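Local coordinates for protein phosphoribosylformylglycinamidine synthase 2 (Thermus thermophilus, PDB 3VIU) that is a PurM-like, AIR synthase-related protein built from two tandem pairs of N- and C-terminal domains, and holds ADP and a magnesium ion at separate sites, at residues 418-423 and 434-438; 425-430 and 549-555; 444-448 and 468-473; 615-621 and 660-664. One frame throughout, in Å; residues are numbered along the deposited sequence.

Interaction 1 (418-423 and 434-438)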
loop_
_atom_site.group_PDB
_atom_site.type_symbol
_atom_site.label_atom_id
_atom_site.label_comp_id
_atom_site.label_asym_id
_atom_site.label_seq_id
_atom_site.Cartn_x
_atom_site.Cartn_y
_atom_site.Cartn_z
ATOM N N VAL A 418 -4.525 -16.489 12.192
ATOM C CA VAL A 418 -5.274 -17.667 11.761
ATOM C C VAL A 418 -6.762 -17.349 11.616
ATOM O O VAL A 418 -7.439 -17.055 12.603
ATOM C CB VAL A 418 -5.122 -18.818 12.765
ATOM C CG1 VAL A 418 -5.981 -19.998 12.333
ATOM C CG2 VAL A 418 -3.661 -19.224 12.864
ATOM N N GLY A 419 -7.268 -17.424 10.386
ATOM C CA GLY A 419 -8.667 -17.123 10.132
ATOM C C GLY A 419 -9.544 -18.293 9.720
ATOM O O GLY A 419 -9.191 -19.462 9.904
ATOM N N THR A 420 -10.699 -17.962 9.146
ATOM C CA THR A 420 -11.674 -18.956 8.707
ATOM C C THR A 420 -11.491 -19.453 7.276
ATOM O O THR A 420 -12.319 -20.214 6.776
ATOM C CB THR A 420 -13.113 -18.409 8.809
ATOM O OG1 THR A 420 -13.285 -17.335 7.874
ATOM C CG2 THR A 420 -13.397 -17.907 10.220
ATOM N N ARG A 421 -10.432 -19.016 6.604
ATOM C CA ARG A 421 -10.197 -19.452 5.234
ATOM C C ARG A 421 -8.721 -19.329 4.904
ATOM O O ARG A 421 -8.186 -20.073 4.082
ATOM C CB ARG A 421 -11.011 -18.599 4.248
ATOM C CG ARG A 421 -12.296 -18.017 4.827
ATOM C CD ARG A 421 -13.339 -17.710 3.760
ATOM N NE ARG A 421 -13.851 -18.926 3.132
ATOM C CZ ARG A 421 -15.060 -19.038 2.586
ATOM N NH1 ARG A 421 -15.894 -18.003 2.589
ATOM N NH2 ARG A 421 -15.440 -20.188 2.040
ATOM N N THR A 422 -8.064 -18.387 5.566
ATOM C CA THR A 422 -6.656 -18.136 5.330
ATOM C C THR A 422 -5.863 -18.110 6.624
ATOM O O THR A 422 -6.417 -17.877 7.691
ATOM C CB THR A 422 -6.462 -16.784 4.608
ATOM O OG1 THR A 422 -6.972 -15.723 5.427
ATOM C CG2 THR A 422 -7.204 -16.780 3.287
ATOM N N ALA A 423 -4.560 -18.351 6.520
ATOM C CA ALA A 423 -3.681 -18.333 7.682
ATOM C C ALA A 423 -2.318 -17.800 7.284
ATOM O O ALA A 423 -1.800 -18.119 6.211
ATOM C CB ALA A 423 -3.541 -19.725 8.266
ATOM N N LEU A 434 -0.138 -15.689 2.831
ATOM C CA LEU A 434 -1.410 -16.154 3.376
ATOM C C LEU A 434 -1.842 -17.445 2.682
ATOM O O LEU A 434 -2.085 -17.460 1.475
ATOM C CB LEU A 434 -2.506 -15.097 3.186
ATOM C CG LEU A 434 -2.456 -13.764 3.939
ATOM C CD1 LEU A 434 -2.320 -14.024 5.427
ATOM C CD2 LEU A 434 -1.308 -12.914 3.434
ATOM N N TRP A 435 -1.940 -18.524 3.453
ATOM C CA TRP A 435 -2.345 -19.817 2.920
ATOM C C TRP A 435 -3.861 -19.944 2.843
ATOM O O TRP A 435 -4.573 -19.634 3.794
ATOM C CB TRP A 435 -1.767 -20.938 3.793
ATOM C CG TRP A 435 -2.352 -22.310 3.556
ATOM C CD1 TRP A 435 -2.615 -22.898 2.347
ATOM C CD2 TRP A 435 -2.655 -23.293 4.552
ATOM N NE1 TRP A 435 -3.056 -24.188 2.532
ATOM C CE2 TRP A 435 -3.089 -24.457 3.874
ATOM C CE3 TRP A 435 -2.598 -23.306 5.953
ATOM C CZ2 TRP A 435 -3.464 -25.622 4.549
ATOM C CZ3 TRP A 435 -2.973 -24.469 6.626
ATOM C CH2 TRP A 435 -3.401 -25.609 5.920
ATOM N N ILE A 436 -4.352 -20.378 1.691
ATOM C CA ILE A 436 -5.778 -20.568 1.516
ATOM C C ILE A 436 -6.072 -22.014 1.893
ATOM O O ILE A 436 -5.789 -22.937 1.125
ATOM C CB ILE A 436 -6.203 -20.331 0.070
ATOM C CG1 ILE A 436 -5.902 -18.888 -0.325
ATOM C CG2 ILE A 436 -7.683 -20.625 -0.085
ATOM C CD1 ILE A 436 -6.131 -18.604 -1.781
ATOM N N LYS A 437 -6.632 -22.197 3.088
ATOM C CA LYS A 437 -6.958 -23.518 3.608
ATOM C C LYS A 437 -7.819 -24.320 2.650
ATOM O O LYS A 437 -8.699 -23.777 1.989
ATOM C CB LYS A 437 -7.674 -23.398 4.957
ATOM C CG LYS A 437 -6.850 -22.763 6.060
ATOM C CD LYS A 437 -7.652 -22.728 7.348
ATOM C CE LYS A 437 -6.950 -21.924 8.422
ATOM N NZ LYS A 437 -5.622 -22.504 8.753
ATOM N N GLY A 438 -7.557 -25.621 2.587
ATOM C CA GLY A 438 -8.315 -26.484 1.704
ATOM C C GLY A 438 -7.695 -26.556 0.321
ATOM O O GLY A 438 -8.128 -27.354 -0.512
HETATM O O HOH W 1 -10.239 -21.223 2.543
#
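T422 and A423 pair with I436 and W435 across an antiparallel beta hairpin, whose strands 422-424 and 432-436 lie at one margin of the mixed sheet in the second PurM-like N-terminal domain. T422 faces I436 in a non-hydrogen-bonded pair. A423 and W435 form the hydrogen-bonded pair: W435 N gives its hydrogen to A423 O at 2.8 Å, and A423 N returns one to W435 O at 3.0 Å. Beyond the regular pairing, K437 N bonds to R421 O at 2.8 Å, and a water donates to both R421 O and K437 O, so this carbonyl of R421 is gripped twice where the strands part.

The two faces of the hairpin differ. T422 and I436, beta-branched residues suited to a strand, turn to the buried side and meet L180 of strand 172-182 in the first half of the chain, so the hairpin helps join the sheets of the two N-terminal domains, much as in the paired domains of the PurM family. The other face carries A423, whose small CB sits obliquely near the W435 ring, CE3 being 4.4 Å from that CB. W435 has CG anti to its backbone N (chi1 167°), which leads the indole away from the partner strand; its NE1 bonds to T439 O.

K437 suits the end of the hairpin because its long aliphatic chain can reach back over the neighbouring strand. CE passes 3.6 Å from G419 O, and a bend at the last torsion (chi4 -60°) brings NZ to 3.5 Å from A423 CB.

Interaction 2 (425-430 and 549-555). With MG (magnesium ion), chain D.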
loop_
_atom_site.group_PDB
_atom_site.type_symbol
_atom_site.label_atom_id
_atom_site.label_comp_id
_atom_site.label_asym_id
_atom_site.label_seq_id
_atom_site.Cartn_x
_atom_site.Cartn_y
_atom_site.Cartn_z
ATOM N N LEU A 425 1.556 -17.714 7.424
ATOM C CA LEU A 425 2.612 -18.667 7.733
ATOM C C LEU A 425 3.616 -17.953 8.644
ATOM O O LEU A 425 4.226 -16.960 8.258
ATOM C CB LEU A 425 3.261 -19.148 6.433
ATOM C CG LEU A 425 2.245 -19.672 5.400
ATOM C CD1 LEU A 425 2.982 -20.156 4.157
ATOM C CD2 LEU A 425 1.407 -20.803 5.997
ATOM N N PRO A 426 3.781 -18.445 9.882
ATOM C CA PRO A 426 4.696 -17.860 10.873
ATOM C C PRO A 426 6.194 -17.784 10.552
ATOM O O PRO A 426 6.916 -16.980 11.154
ATOM C CB PRO A 426 4.395 -18.668 12.142
ATOM C CG PRO A 426 3.943 -19.997 11.605
ATOM C CD PRO A 426 3.068 -19.608 10.441
ATOM N N GLY A 427 6.662 -18.612 9.620
ATOM C CA GLY A 427 8.069 -18.575 9.254
ATOM C C GLY A 427 8.369 -17.314 8.455
ATOM O O GLY A 427 7.932 -17.179 7.312
ATOM N N LYS A 428 9.118 -16.394 9.053
ATOM C CA LYS A 428 9.446 -15.127 8.412
ATOM C C LYS A 428 10.003 -15.205 6.987
ATOM O O LYS A 428 11.121 -15.674 6.759
ATOM C CB LYS A 428 10.415 -14.336 9.303
ATOM C CG LYS A 428 10.951 -13.061 8.663
ATOM C CD LYS A 428 11.708 -12.185 9.657
ATOM C CE LYS A 428 10.794 -11.155 10.308
ATOM N NZ LYS A 428 9.652 -11.783 11.023
ATOM N N GLY A 429 9.206 -14.739 6.031
ATOM C CA GLY A 429 9.623 -14.713 4.640
ATOM C C GLY A 429 9.710 -13.244 4.263
ATOM O O GLY A 429 9.239 -12.400 5.023
ATOM N N ASP A 430 10.301 -12.922 3.116
ATOM C CA ASP A 430 10.422 -11.520 2.693
ATOM C C ASP A 430 9.078 -10.879 2.344
ATOM O O ASP A 430 8.962 -9.663 2.246
ATOM C CB ASP A 430 11.380 -11.404 1.504
ATOM C CG ASP A 430 12.830 -11.380 1.931
ATOM O OD1 ASP A 430 13.293 -10.318 2.390
ATOM O OD2 ASP A 430 13.504 -12.420 1.826
ATOM N N VAL A 549 1.895 -23.226 -1.536
ATOM C CA VAL A 549 2.397 -23.210 -0.171
ATOM C C VAL A 549 3.493 -24.248 0.047
ATOM O O VAL A 549 4.390 -24.059 0.866
ATOM C CB VAL A 549 1.259 -23.476 0.815
ATOM C CG1 VAL A 549 1.765 -23.392 2.238
ATOM C CG2 VAL A 549 0.156 -22.481 0.583
ATOM N N ASP A 550 3.425 -25.344 -0.695
ATOM C CA ASP A 550 4.418 -26.395 -0.553
ATOM C C ASP A 550 5.761 -26.053 -1.194
ATOM O O ASP A 550 6.757 -26.713 -0.931
ATOM C CB ASP A 550 3.892 -27.697 -1.142
ATOM C CG ASP A 550 4.715 -28.886 -0.718
ATOM O OD1 ASP A 550 4.750 -29.176 0.499
ATOM O OD2 ASP A 550 5.336 -29.520 -1.598
ATOM N N LYS A 551 5.784 -25.039 -2.048
ATOM C CA LYS A 551 7.013 -24.610 -2.704
ATOM C C LYS A 551 7.207 -23.156 -2.316
ATOM O O LYS A 551 7.088 -22.253 -3.135
ATOM C CB LYS A 551 6.884 -24.755 -4.224
ATOM C CG LYS A 551 6.709 -26.202 -4.669
ATOM C CD LYS A 551 6.291 -26.314 -6.125
ATOM C CE LYS A 551 6.051 -27.771 -6.513
ATOM N NZ LYS A 551 5.463 -27.907 -7.877
ATOM N N ARG A 552 7.504 -22.952 -1.041
ATOM C CA ARG A 552 7.689 -21.628 -0.473
ATOM C C ARG A 552 9.083 -21.520 0.114
ATOM O O ARG A 552 9.707 -22.526 0.436
ATOM C CB ARG A 552 6.632 -21.397 0.620
ATOM C CG ARG A 552 6.737 -20.084 1.393
ATOM C CD ARG A 552 7.701 -20.166 2.587
ATOM N NE ARG A 552 7.026 -20.306 3.883
ATOM C CZ ARG A 552 6.236 -21.322 4.223
ATOM N NH1 ARG A 552 6.003 -22.306 3.365
ATOM N NH2 ARG A 552 5.692 -21.362 5.432
ATOM N N ALA A 553 9.573 -20.295 0.243
ATOM C CA ALA A 553 10.880 -20.072 0.820
ATOM C C ALA A 553 10.763 -18.975 1.859
ATOM O O ALA A 553 9.953 -18.067 1.721
ATOM C CB ALA A 553 11.874 -19.663 -0.262
ATOM N N GLU A 554 11.545 -19.077 2.921
ATOM C CA GLU A 554 11.546 -18.039 3.935
ATOM C C GLU A 554 12.993 -17.595 4.088
ATOM O O GLU A 554 13.906 -18.261 3.605
ATOM C CB GLU A 554 10.936 -18.531 5.254
ATOM C CG GLU A 554 11.493 -19.801 5.847
ATOM C CD GLU A 554 10.698 -20.231 7.080
ATOM O OE1 GLU A 554 9.684 -20.947 6.926
ATOM O OE2 GLU A 554 11.077 -19.831 8.202
HETATM N N MSE A 555 13.203 -16.469 4.748
HETATM C CA MSE A 555 14.538 -15.913 4.888
HETATM C C MSE A 555 15.466 -16.531 5.923
HETATM O O MSE A 555 16.682 -16.447 5.781
HETATM C CB MSE A 555 14.422 -14.432 5.198
HETATM C CG MSE A 555 13.916 -14.190 6.598
HETATM SE SE MSE A 555 14.023 -12.342 7.070
HETATM C CE MSE A 555 15.941 -12.171 7.064
HETATM MG MG MG D . 13.443 -7.827 1.769
HETATM O O HOH W 2 5.374 -20.990 8.668
HETATM O O HOH W 3 12.468 -17.474 8.302
HETATM O O HOH W 4 14.051 -6.007 0.201
HETATM O O HOH W 5 15.875 -7.744 2.503
#
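L425 lays its CD1 methyl over one face of the R552 guanidinium, toward the rim, with CD1 only 3.2 Å from NH2. The two side chains approach from opposite directions, and the bends of R552 at chi2 and chi3 turn its flat group broadside to the methyl. L425 CD1 also meets V549 CG1 at 4.0 Å, so one leucine branch serves both an apolar neighbour and the flat, poorly hydrated face of a charged group. A water in the guanidinium plane accepts from G427 N and, weakly, from R552 NH2.

Further along, the E554 carboxylate lies against G427, with OE2 3.4 Å from G427 CA; a side chain at G427 would run into E554 OE1. G429 CA comes within 3.9 Å of E554 CA. A second water donates to K428 O and to E554 OE2; that oxygen also bonds to the hydroxyl of Y637, so two bonds grip OE2.

One direct backbone hydrogen bond joins the segments, M555 N to K428 O at 3.0 Å, with the donor in the carbonyl plane. Residue 555 is a selenomethionine; with CG between N and the carbonyl carbon (chi1 72°), CG comes 3.2 Å from K428 O. Its side chain runs beside that of K428 in the same direction, SE 3.5 Å from K428 CD.

D430 crosses M555 at about a right angle and extends OD1 to the magnesium ion at 2.6 Å. The hairpin loop 425-430 thus packs on the connection between the N- and C-terminal domains while contributing a carboxylate to a metal site shared between those domains.

Interaction 3 (444-448 and 468-473). With MG (magnesium ion), chain D.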
loop_
_atom_site.group_PDB
_atom_site.type_symbol
_atom_site.label_atom_id
_atom_site.label_comp_id
_atom_site.label_asym_id
_atom_site.label_seq_id
_atom_site.Cartn_x
_atom_site.Cartn_y
_atom_site.Cartn_z
ATOM N N ALA A 444 1.008 -14.122 -1.687
ATOM C CA ALA A 444 2.096 -13.339 -1.115
ATOM C C ALA A 444 1.871 -11.845 -1.349
ATOM O O ALA A 444 1.356 -11.441 -2.391
ATOM C CB ALA A 444 3.424 -13.769 -1.715
ATOM N N ALA A 445 2.273 -11.030 -0.378
ATOM C CA ALA A 445 2.095 -9.588 -0.465
ATOM C C ALA A 445 3.192 -8.801 0.237
ATOM O O ALA A 445 3.728 -9.219 1.265
ATOM C CB ALA A 445 0.741 -9.205 0.121
ATOM N N LYS A 446 3.507 -7.640 -0.319
ATOM C CA LYS A 446 4.518 -6.780 0.258
ATOM C C LYS A 446 4.327 -5.356 -0.261
ATOM O O LYS A 446 3.813 -5.150 -1.358
ATOM C CB LYS A 446 5.907 -7.299 -0.116
ATOM C CG LYS A 446 6.963 -7.155 0.981
ATOM C CD LYS A 446 7.384 -5.727 1.177
ATOM C CE LYS A 446 8.440 -5.621 2.264
ATOM N NZ LYS A 446 7.909 -6.099 3.565
ATOM N N VAL A 447 4.718 -4.377 0.543
ATOM C CA VAL A 447 4.624 -2.978 0.150
ATOM C C VAL A 447 5.996 -2.365 0.411
ATOM O O VAL A 447 6.577 -2.594 1.469
ATOM C CB VAL A 447 3.541 -2.237 0.967
ATOM C CG1 VAL A 447 3.752 -2.461 2.450
ATOM C CG2 VAL A 447 3.585 -0.760 0.662
ATOM N N ASP A 448 6.529 -1.610 -0.548
ATOM C CA ASP A 448 7.852 -0.996 -0.375
ATOM C C ASP A 448 8.004 0.383 -0.993
ATOM O O ASP A 448 7.218 0.800 -1.837
ATOM C CB ASP A 448 8.959 -1.845 -1.022
ATOM C CG ASP A 448 9.241 -3.136 -0.295
ATOM O OD1 ASP A 448 8.897 -4.195 -0.864
ATOM O OD2 ASP A 448 9.822 -3.100 0.822
ATOM N N GLU A 468 11.609 -3.779 -5.857
ATOM C CA GLU A 468 11.756 -4.388 -4.540
ATOM C C GLU A 468 10.522 -5.191 -4.134
ATOM O O GLU A 468 10.635 -6.344 -3.724
ATOM C CB GLU A 468 12.042 -3.321 -3.477
ATOM C CG GLU A 468 12.417 -3.921 -2.117
ATOM C CD GLU A 468 12.832 -2.879 -1.082
ATOM O OE1 GLU A 468 13.403 -3.268 -0.035
ATOM O OE2 GLU A 468 12.584 -1.674 -1.301
ATOM N N ALA A 469 9.344 -4.586 -4.247
ATOM C CA ALA A 469 8.117 -5.281 -3.883
ATOM C C ALA A 469 7.989 -6.590 -4.672
ATOM O O ALA A 469 7.669 -7.639 -4.108
ATOM C CB ALA A 469 6.911 -4.384 -4.137
ATOM N N CYS A 470 8.247 -6.536 -5.973
ATOM C CA CYS A 470 8.167 -7.737 -6.792
ATOM C C CYS A 470 9.248 -8.743 -6.395
ATOM O O CYS A 470 9.010 -9.950 -6.413
ATOM C CB CYS A 470 8.313 -7.385 -8.267
ATOM S SG CYS A 470 6.903 -6.512 -8.930
ATOM N N ARG A 471 10.429 -8.238 -6.031
ATOM C CA ARG A 471 11.531 -9.098 -5.632
ATOM C C ARG A 471 11.171 -9.835 -4.346
ATOM O O ARG A 471 11.425 -11.033 -4.212
ATOM C CB ARG A 471 12.811 -8.276 -5.413
ATOM C CG ARG A 471 14.078 -9.125 -5.243
ATOM C CD ARG A 471 15.279 -8.276 -4.883
ATOM N NE ARG A 471 15.401 -7.124 -5.773
ATOM C CZ ARG A 471 15.418 -5.858 -5.364
ATOM N NH1 ARG A 471 15.529 -4.888 -6.254
ATOM N NH2 ARG A 471 15.327 -5.562 -4.068
ATOM N N ASN A 472 10.567 -9.114 -3.405
ATOM C CA ASN A 472 10.185 -9.707 -2.132
ATOM C C ASN A 472 9.184 -10.840 -2.266
ATOM O O ASN A 472 9.249 -11.823 -1.517
ATOM C CB ASN A 472 9.640 -8.641 -1.193
ATOM C CG ASN A 472 10.738 -7.794 -0.598
ATOM O OD1 ASN A 472 11.732 -8.326 -0.102
ATOM N ND2 ASN A 472 10.571 -6.473 -0.639
ATOM N N VAL A 473 8.263 -10.705 -3.216
ATOM C CA VAL A 473 7.262 -11.735 -3.456
ATOM C C VAL A 473 7.929 -12.902 -4.180
ATOM O O VAL A 473 7.673 -14.059 -3.871
ATOM C CB VAL A 473 6.097 -11.181 -4.300
ATOM C CG1 VAL A 473 5.292 -12.319 -4.909
ATOM C CG2 VAL A 473 5.207 -10.320 -3.427
HETATM MG MG MG D . 13.443 -7.827 1.769
HETATM O O HOH W 4 14.051 -6.007 0.201
HETATM O O HOH W 5 15.875 -7.744 2.503
#
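Strand 444-448 and helix 468-473 run nearly antiparallel, their axes at 152° and 7.5 Å apart at closest approach, with A444 opposite V473 and D448 opposite A469. At the first end A444 CB meets V473 CG1 at 4.0 Å, a small residue against a branched one. At the other end the small A469 lets D448 come close to the helix backbone, its OD1 3.3 Å from A469 CA.

Between these ends the K446 chain passes slantwise across N472: CG is 3.8 Å from N472 CB, and CE lies 3.7 Å from ND2. This is a helix of the second PurM-like N-terminal domain packing on its sheet, and its N472 belongs to the magnesium site. With CG anti to the carbonyl carbon (chi1 -76°), the amide of N472 stands between strand and metal. ND2 donates to D448 OD1 at 2.8 Å in a bent bond (130° at the hydrogen), arriving on the syn side but out of the carboxylate plane. That bond fixes which way the amide is turned, leaving OD1 of N472 to bind the magnesium ion at 2.6 Å; D448 is thus a second-shell residue.

The D448 and E468 carboxylates stack with nearly parallel planes, D448 OD2 being 3.7 Å from E468 OE1. A metal-bound water donates to E468 OE1, and the nearby cation may ease the closeness of the two carboxylates.

Interaction 4 (615-621 and 660-664). With MG (magnesium ion), chain D.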
loop_
_atom_site.group_PDB
_atom_site.type_symbol
_atom_site.label_atom_id
_atom_site.label_comp_id
_atom_site.label_asym_id
_atom_site.label_seq_id
_atom_site.Cartn_x
_atom_site.Cartn_y
_atom_site.Cartn_z
ATOM N N THR A 615 15.822 -24.812 -3.454
ATOM C CA THR A 615 16.023 -23.958 -2.286
ATOM C C THR A 615 14.709 -23.586 -1.608
ATOM O O THR A 615 13.694 -23.388 -2.272
ATOM C CB THR A 615 16.716 -22.638 -2.677
ATOM O OG1 THR A 615 16.901 -21.828 -1.510
ATOM C CG2 THR A 615 15.855 -21.868 -3.673
ATOM N N ARG A 616 14.731 -23.487 -0.283
ATOM C CA ARG A 616 13.535 -23.097 0.451
ATOM C C ARG A 616 13.887 -21.978 1.422
ATOM O O ARG A 616 13.131 -21.661 2.338
ATOM C CB ARG A 616 12.933 -24.288 1.203
ATOM C CG ARG A 616 13.854 -24.876 2.230
ATOM C CD ARG A 616 13.137 -25.862 3.119
ATOM N NE ARG A 616 14.068 -26.460 4.069
ATOM C CZ ARG A 616 13.725 -27.338 5.004
ATOM N NH1 ARG A 616 12.461 -27.723 5.123
ATOM N NH2 ARG A 616 14.652 -27.832 5.815
ATOM N N THR A 617 15.052 -21.380 1.223
ATOM C CA THR A 617 15.471 -20.272 2.070
ATOM C C THR A 617 16.192 -19.231 1.214
ATOM O O THR A 617 17.246 -19.488 0.623
ATOM C CB THR A 617 16.327 -20.776 3.270
ATOM O OG1 THR A 617 17.155 -19.721 3.768
ATOM C CG2 THR A 617 17.147 -21.943 2.876
ATOM N N ALA A 618 15.569 -18.059 1.122
ATOM C CA ALA A 618 16.078 -16.955 0.321
ATOM C C ALA A 618 15.796 -15.619 1.002
ATOM O O ALA A 618 14.886 -15.496 1.818
ATOM C CB ALA A 618 15.434 -16.981 -1.069
ATOM N N HIS A 619 16.578 -14.611 0.647
ATOM C CA HIS A 619 16.420 -13.295 1.247
ATOM C C HIS A 619 17.119 -12.327 0.314
ATOM O O HIS A 619 18.259 -12.573 -0.071
ATOM C CB HIS A 619 17.102 -13.293 2.618
ATOM C CG HIS A 619 16.875 -12.045 3.406
ATOM N ND1 HIS A 619 17.878 -11.428 4.125
ATOM C CD2 HIS A 619 15.763 -11.296 3.588
ATOM C CE1 HIS A 619 17.393 -10.347 4.711
ATOM N NE2 HIS A 619 16.111 -10.245 4.401
ATOM N N ASP A 620 16.461 -11.239 -0.076
ATOM C CA ASP A 620 17.139 -10.310 -0.969
ATOM C C ASP A 620 17.999 -9.341 -0.172
ATOM O O ASP A 620 17.774 -9.136 1.023
ATOM C CB ASP A 620 16.144 -9.565 -1.869
ATOM C CG ASP A 620 15.324 -8.536 -1.130
ATOM O OD1 ASP A 620 14.792 -8.858 -0.047
ATOM O OD2 ASP A 620 15.197 -7.408 -1.656
ATOM N N VAL A 621 19.010 -8.786 -0.833
ATOM C CA VAL A 621 19.928 -7.851 -0.206
ATOM C C VAL A 621 19.477 -6.422 -0.504
ATOM O O VAL A 621 19.613 -5.941 -1.627
ATOM C CB VAL A 621 21.362 -8.056 -0.739
ATOM C CG1 VAL A 621 22.328 -7.141 0.006
ATOM C CG2 VAL A 621 21.776 -9.516 -0.583
ATOM N N ARG A 660 19.878 -8.318 -6.092
ATOM C CA ARG A 660 20.778 -9.243 -5.405
ATOM C C ARG A 660 20.007 -10.133 -4.422
ATOM O O ARG A 660 19.256 -9.638 -3.580
ATOM C CB ARG A 660 21.872 -8.464 -4.674
ATOM C CG ARG A 660 22.669 -7.543 -5.598
ATOM C CD ARG A 660 23.944 -7.042 -4.935
ATOM N NE ARG A 660 23.670 -6.163 -3.801
ATOM C CZ ARG A 660 24.581 -5.791 -2.910
ATOM N NH1 ARG A 660 25.828 -6.225 -3.016
ATOM N NH2 ARG A 660 24.246 -4.980 -1.919
ATOM N N VAL A 661 20.199 -11.448 -4.539
ATOM C CA VAL A 661 19.505 -12.418 -3.690
ATOM C C VAL A 661 20.391 -13.519 -3.104
ATOM O O VAL A 661 21.219 -14.116 -3.798
ATOM C CB VAL A 661 18.362 -13.125 -4.475
ATOM C CG1 VAL A 661 17.692 -14.177 -3.600
ATOM C CG2 VAL A 661 17.341 -12.105 -4.945
ATOM N N LEU A 662 20.182 -13.791 -1.820
ATOM C CA LEU A 662 20.909 -14.833 -1.105
ATOM C C LEU A 662 19.997 -16.046 -0.949
ATOM O O LEU A 662 18.798 -15.896 -0.736
ATOM C CB LEU A 662 21.305 -14.345 0.288
ATOM C CG LEU A 662 22.329 -13.218 0.417
ATOM C CD1 LEU A 662 22.393 -12.720 1.867
ATOM C CD2 LEU A 662 23.677 -13.739 -0.034
ATOM N N PHE A 663 20.555 -17.245 -1.055
ATOM C CA PHE A 663 19.766 -18.462 -0.871
ATOM C C PHE A 663 20.665 -19.647 -0.557
ATOM O O PHE A 663 21.867 -19.614 -0.819
ATOM C CB PHE A 663 18.898 -18.753 -2.100
ATOM C CG PHE A 663 19.653 -19.298 -3.272
ATOM C CD1 PHE A 663 19.583 -20.648 -3.590
ATOM C CD2 PHE A 663 20.427 -18.466 -4.065
ATOM C CE1 PHE A 663 20.270 -21.162 -4.679
ATOM C CE2 PHE A 663 21.116 -18.968 -5.151
ATOM C CZ PHE A 663 21.038 -20.321 -5.460
ATOM N N THR A 664 20.084 -20.688 0.030
ATOM C CA THR A 664 20.859 -21.863 0.384
ATOM C C THR A 664 20.330 -23.114 -0.305
ATOM O O THR A 664 19.135 -23.226 -0.594
ATOM C CB THR A 664 20.839 -22.094 1.896
ATOM O OG1 THR A 664 19.577 -22.640 2.275
ATOM C CG2 THR A 664 21.048 -20.784 2.636
HETATM MG MG MG D . 13.443 -7.827 1.769
HETATM O O HOH W 4 14.051 -6.007 0.201
HETATM O O HOH W 5 15.875 -7.744 2.503
HETATM O O HOH W 6 18.709 -6.532 -4.084
HETATM O O HOH W 7 21.473 -3.833 -1.550
#
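Strands 618-620 and 661-664 run antiparallel at 168°, 4.6 Å apart, with A618 opposite F663, H619 opposite L662 and D620 opposite V661. The hydrogen-bonded pair is H619 with L662, each backbone N meeting the other's O at 2.9 Å. The pairing continues at both ends, through T664 N to T617 O and through a nearly straight bond from V621 N to R660 O (173° at the hydrogen).

A side chain extends the backbone pattern at T615. Its OG1, anti to the backbone N (chi1 -180°), donates to T664 O at 2.8 Å. T615 OG1 also lies at the edge of the F663 ring, in its plane, 3.6 Å from CD1. Next to it A618 CB packs on F663 CB at 4.0 Å. A618, V661 and F663 point to the face packed by helix 596-611, and D620 is on the same face at its metal end, while H619 and L662 point to the opposite face and helix 625-634.

V621 uses its two methyls differently. CG2 meets L662 CG at 3.9 Å, whereas CG1 rests over one face of the R660 guanidinium, 3.5 Å from NH2. R660 is buried, but its polar edge is occupied: NE bonds to A657 O, NH1 to E569 O, and NH2 donates to a water that lies close to V621 O.

D620 turns its carboxylate from the partner strand to the magnesium ion, which OD1 binds at 2.5 Å; OD2 accepts from a metal-bound water and has R471 as its second partner. This edge strand of the second C-terminal domain therefore supplies that domain's ligand to the interdomain metal site.

Interactions 2, 3 and 4 converge on one magnesium ion, to which they give D430, N472 and D620 respectively, and two metal-bound waters are common to all three. Their centres lie 11 to 14 Å apart. Interaction 3 is nested in the chain loop closed by interaction 2. Interactions 3 and 4 meet across the domain boundary, where R471 NH2 forms a salt bridge with D620 OD2 at 3.0 Å; interactions 2 and 4 are probably joined by a backbone bond, A618 N to E554 O, also 3.0 Å. Interaction 1 lies farther out, touching interaction 2 where W435 packs on V549 and L425. The bound ADP is elsewhere, about 14 Å from the A469 side chain.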